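Local coordinates for protein N-acetylcysteine deacetylase (PDB 1YSJ) that probably deacetylates N-acetylcysteine to cysteine and acetate with two divalent metal ions per subunit, in a pathway that recovers sulfur from S-(2-succino)cysteine, at residues 33-42 against 125-136. The protein carries 1 engineered substitution. Residues are numbered along the deposited sequence; the frame is centred on the assembly and turned at random.
Sequences RLINMRRDLH and DFHTASIIGTAM
Asp-125 reaches across to helix 33-42 and meets it at CB and at the carboxylate. Its CB lies 3.9 Å from CB of Leu-41 and touches the carbonyl oxygen of Arg-38. Chi1 of 53° sets CG between the backbone N and the carbonyl carbon, which places OD2 between Arg-38 and His-42, one turn apart on the facing helix. OD2 then takes two hydrogen bonds from opposite faces of the carboxylate plane: Arg-38 NE at 2.8 Å, in a salt bridge, and His-42 ND1 at 2.9 Å. Both are bent, the second to an N-H...O angle of 132°. OD1 accepts from a water that also accepts from Arg-38 NH1 and is hydrogen-bonded to His-42 ND1. A carboxylate suits this buried spot because one oxygen can serve both donors, while Arg-38 NH2 goes on to Glu-382 and His-42 NE2 to Glu-105.

The helices, 146° apart in direction, belong to the metal-binding catalytic domain of the M20 peptidase fold. Asp-125 directly follows the nickel ligand His-124, and its side chain lies about 9 Å from a nickel ion.

Farther along, small residues let the backbones approach to 8.4 Å between axes: the CB of Ala-129 rests 3.7 Å from Arg-38 N, and Leu-34 CD2 sits against Gly-133 CA, where no side chain intervenes. Methionines, present here as selenomethionine, have long unbranched chains that fill the far end. SE of Met-37 packs on Ile-132 CG2 and meets Met-136 CE tip to tip. SE of Met-136 lies 3.8 Å over one guanidinium face of Arg-33, whose NH2 pairs with Glu-65.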
ATOM      1  N   ARG A  33       9.071 -50.043 -11.598  1.00 48.54           N
ATOM      2  CA  ARG A  33      10.184 -49.508 -10.820  1.00 48.90           C
ATOM      3  C   ARG A  33      10.269 -47.982 -10.932  1.00 47.42           C
ATOM      4  O   ARG A  33      10.641 -47.307  -9.970  1.00 47.52           O
ATOM      5  CB  ARG A  33      11.493 -50.156 -11.279  1.00 50.20           C
ATOM      6  CG  ARG A  33      12.707 -49.808 -10.440  1.00 53.59           C
ATOM      7  CD  ARG A  33      13.956 -50.462 -10.996  1.00 56.08           C
ATOM      8  NE  ARG A  33      15.094 -50.265 -10.103  1.00 58.67           N
ATOM      9  CZ  ARG A  33      16.286 -50.827 -10.265  1.00 59.07           C
ATOM     10  NH1 ARG A  33      16.516 -51.633 -11.293  1.00 59.96           N
ATOM     11  NH2 ARG A  33      17.251 -50.581  -9.390  1.00 60.67           N
ATOM     12  N   LEU A  34       9.921 -47.449 -12.102  1.00 45.92           N
ATOM     13  CA  LEU A  34       9.867 -46.001 -12.314  1.00 45.98           C
ATOM     14  C   LEU A  34       8.660 -45.380 -11.612  1.00 45.96           C
ATOM     15  O   LEU A  34       8.771 -44.322 -10.994  1.00 45.94           O
ATOM     16  CB  LEU A  34       9.814 -45.670 -13.810  1.00 46.20           C
ATOM     17  CG  LEU A  34      11.018 -45.987 -14.701  1.00 47.90           C
ATOM     18  CD1 LEU A  34      10.706 -45.607 -16.137  1.00 44.48           C
ATOM     19  CD2 LEU A  34      12.253 -45.250 -14.218  1.00 49.25           C
ATOM     20  N   ILE A  35       7.512 -46.046 -11.727  1.00 46.00           N
ATOM     21  CA  ILE A  35       6.276 -45.616 -11.081  1.00 46.40           C
ATOM     22  C   ILE A  35       6.450 -45.571  -9.558  1.00 47.33           C
ATOM     23  O   ILE A  35       6.111 -44.569  -8.920  1.00 48.00           O
ATOM     24  CB  ILE A  35       5.075 -46.516 -11.504  1.00 45.68           C
ATOM     25  CG1 ILE A  35       4.616 -46.151 -12.920  1.00 42.80           C
ATOM     26  CG2 ILE A  35       3.908 -46.387 -10.528  1.00 46.87           C
ATOM     27  CD1 ILE A  35       3.778 -47.220 -13.606  1.00 43.03           C
ATOM     28  N   ASN A  36       7.007 -46.640  -8.991  1.00 46.26           N
ATOM     29  CA  ASN A  36       7.229 -46.713  -7.550  1.00 46.41           C
ATOM     30  C   ASN A  36       8.161 -45.639  -6.996  1.00 45.57           C
ATOM     31  O   ASN A  36       7.949 -45.156  -5.886  1.00 46.44           O
ATOM     32  CB  ASN A  36       7.683 -48.117  -7.133  1.00 46.35           C
ATOM     33  CG  ASN A  36       6.526 -49.105  -7.057  1.00 48.87           C
ATOM     34  OD1 ASN A  36       6.731 -50.320  -7.050  1.00 53.10           O
ATOM     35  ND2 ASN A  36       5.300 -48.584  -6.998  1.00 44.60           N
HETATM   36  N   MSE A  37       9.179 -45.264  -7.767  1.00 45.41           N
HETATM   37  CA  MSE A  37      10.072 -44.168  -7.379  1.00 47.70           C
HETATM   38  C   MSE A  37       9.360 -42.820  -7.436  1.00 45.04           C
HETATM   39  O   MSE A  37       9.479 -42.014  -6.515  1.00 44.03           O
HETATM   40  CB  MSE A  37      11.332 -44.147  -8.243  1.00 47.01           C
HETATM   41  CG  MSE A  37      12.321 -45.260  -7.909  1.00 50.98           C
HETATM   42 SE   MSE A  37      14.008 -45.093  -8.878  1.00 56.74          SE
HETATM   43  CE  MSE A  37      13.366 -45.393 -10.691  1.00 55.48           C
ATOM     44  N   ARG A  38       8.616 -42.587  -8.517  1.00 44.58           N
ATOM     45  CA  ARG A  38       7.800 -41.383  -8.665  1.00 44.65           C
ATOM     46  C   ARG A  38       6.850 -41.208  -7.480  1.00 44.24           C
ATOM     47  O   ARG A  38       6.729 -40.114  -6.928  1.00 44.27           O
ATOM     48  CB  ARG A  38       6.999 -41.428  -9.974  1.00 43.54           C
ATOM     49  CG  ARG A  38       6.178 -40.169 -10.272  1.00 43.36           C
ATOM     50  CD  ARG A  38       4.752 -40.258  -9.727  1.00 46.22           C
ATOM     51  NE  ARG A  38       4.062 -38.969  -9.775  1.00 45.92           N
ATOM     52  CZ  ARG A  38       2.762 -38.814 -10.024  1.00 43.74           C
ATOM     53  NH1 ARG A  38       2.232 -37.598 -10.048  1.00 39.16           N
ATOM     54  NH2 ARG A  38       1.992 -39.866 -10.263  1.00 43.27           N
ATOM     55  N   ARG A  39       6.181 -42.294  -7.104  1.00 42.80           N
ATOM     56  CA  ARG A  39       5.157 -42.252  -6.065  1.00 41.89           C
ATOM     57  C   ARG A  39       5.729 -42.113  -4.663  1.00 42.64           C
ATOM     58  O   ARG A  39       5.121 -41.465  -3.814  1.00 43.05           O
ATOM     59  CB  ARG A  39       4.257 -43.471  -6.153  1.00 41.11           C
ATOM     60  CG  ARG A  39       3.415 -43.489  -7.396  1.00 38.52           C
ATOM     61  CD  ARG A  39       2.505 -44.679  -7.380  1.00 37.85           C
ATOM     62  NE  ARG A  39       1.730 -44.763  -8.612  1.00 37.92           N
ATOM     63  CZ  ARG A  39       0.686 -45.565  -8.779  1.00 36.50           C
ATOM     64  NH1 ARG A  39       0.285 -46.348  -7.784  1.00 33.79           N
ATOM     65  NH2 ARG A  39       0.042 -45.576  -9.940  1.00 31.76           N
ATOM     66  N   ASP A  40       6.893 -42.715  -4.429  1.00 43.50           N
ATOM     67  CA  ASP A  40       7.600 -42.552  -3.163  1.00 44.89           C
ATOM     68  C   ASP A  40       7.970 -41.090  -2.916  1.00 43.43           C
ATOM     69  O   ASP A  40       7.838 -40.593  -1.797  1.00 43.35           O
ATOM     70  CB  ASP A  40       8.851 -43.432  -3.119  1.00 46.95           C
ATOM     71  CG  ASP A  40       9.632 -43.279  -1.817  1.00 53.05           C
ATOM     72  OD1 ASP A  40       9.020 -43.004  -0.763  1.00 57.15           O
ATOM     73  OD2 ASP A  40      10.868 -43.439  -1.852  1.00 62.18           O
ATOM     74  N   LEU A  41       8.428 -40.409  -3.965  1.00 42.43           N
ATOM     75  CA  LEU A  41       8.757 -38.991  -3.887  1.00 41.89           C
ATOM     76  C   LEU A  41       7.517 -38.106  -3.736  1.00 41.54           C
ATOM     77  O   LEU A  41       7.503 -37.191  -2.913  1.00 41.46           O
ATOM     78  CB  LEU A  41       9.572 -38.561  -5.108  1.00 44.09           C
ATOM     79  CG  LEU A  41      10.886 -39.307  -5.386  1.00 47.85           C
ATOM     80  CD1 LEU A  41      11.548 -38.704  -6.599  1.00 42.48           C
ATOM     81  CD2 LEU A  41      11.844 -39.316  -4.184  1.00 45.85           C
ATOM     82  N   HIS A  42       6.485 -38.393  -4.529  1.00 40.86           N
ATOM     83  CA  HIS A  42       5.212 -37.665  -4.501  1.00 40.99           C
ATOM     84  C   HIS A  42       4.544 -37.766  -3.129  1.00 42.11           C
ATOM     85  O   HIS A  42       3.943 -36.807  -2.641  1.00 42.89           O
ATOM     86  CB  HIS A  42       4.279 -38.218  -5.586  1.00 39.79           C
ATOM     87  CG  HIS A  42       3.008 -37.443  -5.751  1.00 40.84           C
ATOM     88  ND1 HIS A  42       2.891 -36.383  -6.626  1.00 38.23           N
ATOM     89  CD2 HIS A  42       1.795 -37.579  -5.161  1.00 39.80           C
ATOM     90  CE1 HIS A  42       1.667 -35.891  -6.560  1.00 37.95           C
ATOM     91  NE2 HIS A  42       0.981 -36.601  -5.680  1.00 42.59           N
ATOM     92  N   ASP A 125       8.703 -34.755  -9.029  1.00 43.66           N
ATOM     93  CA  ASP A 125       8.806 -36.168  -8.711  1.00 43.57           C
ATOM     94  C   ASP A 125       8.907 -36.984 -10.011  1.00 44.10           C
ATOM     95  O   ASP A 125       9.785 -37.842 -10.141  1.00 42.49           O
ATOM     96  CB  ASP A 125       7.622 -36.628  -7.836  1.00 44.01           C
ATOM     97  CG  ASP A 125       6.259 -36.275  -8.431  1.00 47.34           C
ATOM     98  OD1 ASP A 125       6.148 -35.278  -9.177  1.00 44.91           O
ATOM     99  OD2 ASP A 125       5.281 -36.995  -8.137  1.00 48.69           O
ATOM    100  N   PHE A 126       8.024 -36.683 -10.969  1.00 43.18           N
ATOM    101  CA  PHE A 126       8.081 -37.245 -12.321  1.00 43.36           C
ATOM    102  C   PHE A 126       9.409 -36.985 -13.043  1.00 42.80           C
ATOM    103  O   PHE A 126       9.992 -37.915 -13.601  1.00 43.62           O
ATOM    104  CB  PHE A 126       6.897 -36.757 -13.166  1.00 43.15           C
ATOM    105  CG  PHE A 126       7.068 -36.971 -14.649  1.00 44.09           C
ATOM    106  CD1 PHE A 126       6.914 -38.236 -15.209  1.00 42.35           C
ATOM    107  CD2 PHE A 126       7.374 -35.901 -15.489  1.00 49.46           C
ATOM    108  CE1 PHE A 126       7.074 -38.436 -16.577  1.00 42.60           C
ATOM    109  CE2 PHE A 126       7.535 -36.088 -16.861  1.00 47.79           C
ATOM    110  CZ  PHE A 126       7.385 -37.360 -17.407  1.00 45.70           C
ATOM    111  N   HIS A 127       9.879 -35.735 -13.041  1.00 41.65           N
ATOM    112  CA  HIS A 127      11.154 -35.396 -13.684  1.00 42.00           C
ATOM    113  C   HIS A 127      12.291 -36.232 -13.115  1.00 43.13           C
ATOM    114  O   HIS A 127      13.090 -36.792 -13.871  1.00 42.93           O
ATOM    115  CB  HIS A 127      11.503 -33.910 -13.539  1.00 41.66           C
ATOM    116  CG  HIS A 127      10.482 -32.983 -14.119  1.00 42.40           C
ATOM    117  ND1 HIS A 127      10.309 -31.693 -13.663  1.00 41.46           N
ATOM    118  CD2 HIS A 127       9.569 -33.159 -15.103  1.00 40.56           C
ATOM    119  CE1 HIS A 127       9.339 -31.114 -14.348  1.00 42.90           C
ATOM    120  NE2 HIS A 127       8.871 -31.984 -15.223  1.00 41.17           N
ATOM    121  N   THR A 128      12.341 -36.309 -11.782  1.00 42.38           N
ATOM    122  CA  THR A 128      13.371 -37.053 -11.061  1.00 42.45           C
ATOM    123  C   THR A 128      13.361 -38.543 -11.407  1.00 42.54           C
ATOM    124  O   THR A 128      14.388 -39.085 -11.822  1.00 44.14           O
ATOM    125  CB  THR A 128      13.247 -36.838  -9.525  1.00 44.00           C
ATOM    126  OG1 THR A 128      13.506 -35.459  -9.222  1.00 43.55           O
ATOM    127  CG2 THR A 128      14.227 -37.722  -8.752  1.00 40.85           C
ATOM    128  N   ALA A 129      12.208 -39.188 -11.253  1.00 42.11           N
ATOM    129  CA  ALA A 129      12.071 -40.616 -11.561  1.00 43.42           C
ATOM    130  C   ALA A 129      12.422 -40.948 -13.018  1.00 42.94           C
ATOM    131  O   ALA A 129      13.088 -41.949 -13.275  1.00 43.40           O
ATOM    132  CB  ALA A 129      10.678 -41.113 -11.215  1.00 42.67           C
ATOM    133  N   SER A 130      11.990 -40.094 -13.949  1.00 42.87           N
ATOM    134  CA  SER A 130      12.308 -40.232 -15.378  1.00 41.99           C
ATOM    135  C   SER A 130      13.804 -40.232 -15.646  1.00 42.32           C
ATOM    136  O   SER A 130      14.308 -41.112 -16.344  1.00 44.73           O
ATOM    137  CB  SER A 130      11.661 -39.111 -16.197  1.00 41.30           C
ATOM    138  OG  SER A 130      10.255 -39.261 -16.259  1.00 42.86           O
ATOM    139  N   ILE A 131      14.505 -39.247 -15.087  1.00 41.16           N
ATOM    140  CA  ILE A 131      15.943 -39.080 -15.312  1.00 41.66           C
ATOM    141  C   ILE A 131      16.772 -40.140 -14.563  1.00 43.05           C
ATOM    142  O   ILE A 131      17.910 -40.438 -14.949  1.00 43.08           O
ATOM    143  CB  ILE A 131      16.405 -37.611 -15.010  1.00 41.87           C
ATOM    144  CG1 ILE A 131      15.678 -36.605 -15.917  1.00 41.37           C
ATOM    145  CG2 ILE A 131      17.920 -37.430 -15.157  1.00 44.48           C
ATOM    146  CD1 ILE A 131      15.703 -36.939 -17.411  1.00 41.58           C
ATOM    147  N   ILE A 132      16.201 -40.717 -13.505  1.00 41.97           N
ATOM    148  CA  ILE A 132      16.814 -41.885 -12.877  1.00 41.00           C
ATOM    149  C   ILE A 132      16.676 -43.065 -13.841  1.00 40.69           C
ATOM    150  O   ILE A 132      17.627 -43.833 -14.038  1.00 40.57           O
ATOM    151  CB  ILE A 132      16.199 -42.227 -11.494  1.00 40.75           C
ATOM    152  CG1 ILE A 132      16.600 -41.185 -10.453  1.00 37.80           C
ATOM    153  CG2 ILE A 132      16.648 -43.615 -11.033  1.00 37.70           C
ATOM    154  CD1 ILE A 132      15.854 -41.308  -9.132  1.00 41.48           C
ATOM    155  N   GLY A 133      15.494 -43.187 -14.446  1.00 39.38           N
ATOM    156  CA  GLY A 133      15.265 -44.158 -15.516  1.00 39.87           C
ATOM    157  C   GLY A 133      16.301 -44.053 -16.622  1.00 39.92           C
ATOM    158  O   GLY A 133      16.913 -45.054 -17.004  1.00 41.52           O
ATOM    159  N   THR A 134      16.499 -42.833 -17.124  1.00 39.95           N
ATOM    160  CA  THR A 134      17.494 -42.548 -18.158  1.00 40.30           C
ATOM    161  C   THR A 134      18.873 -43.069 -17.761  1.00 41.08           C
ATOM    162  O   THR A 134      19.541 -43.741 -18.552  1.00 40.50           O
ATOM    163  CB  THR A 134      17.573 -41.033 -18.456  1.00 40.30           C
ATOM    164  OG1 THR A 134      16.302 -40.575 -18.922  1.00 41.28           O
ATOM    165  CG2 THR A 134      18.622 -40.732 -19.527  1.00 41.77           C
ATOM    166  N   ALA A 135      19.283 -42.765 -16.529  1.00 42.65           N
ATOM    167  CA  ALA A 135      20.577 -43.201 -16.009  1.00 43.86           C
ATOM    168  C   ALA A 135      20.678 -44.726 -15.990  1.00 44.51           C
ATOM    169  O   ALA A 135      21.705 -45.290 -16.372  1.00 43.19           O
ATOM    170  CB  ALA A 135      20.823 -42.615 -14.626  1.00 43.50           C
HETATM  171  N   MSE A 136      19.597 -45.384 -15.574  1.00 46.43           N
HETATM  172  CA  MSE A 136      19.543 -46.845 -15.531  1.00 48.56           C
HETATM  173  C   MSE A 136      19.645 -47.487 -16.913  1.00 45.77           C
HETATM  174  O   MSE A 136      20.335 -48.494 -17.076  1.00 45.81           O
HETATM  175  CB  MSE A 136      18.286 -47.318 -14.798  1.00 47.58           C
HETATM  176  CG  MSE A 136      18.354 -47.083 -13.299  1.00 52.16           C
HETATM  177 SE   MSE A 136      16.727 -47.556 -12.340  1.00 60.23          SE
HETATM  178  CE  MSE A 136      17.282 -47.028 -10.533  1.00 49.48           C
TER
HETATM  179  O   HOH W   1       3.417 -34.951  -9.465  1.00 39.13           O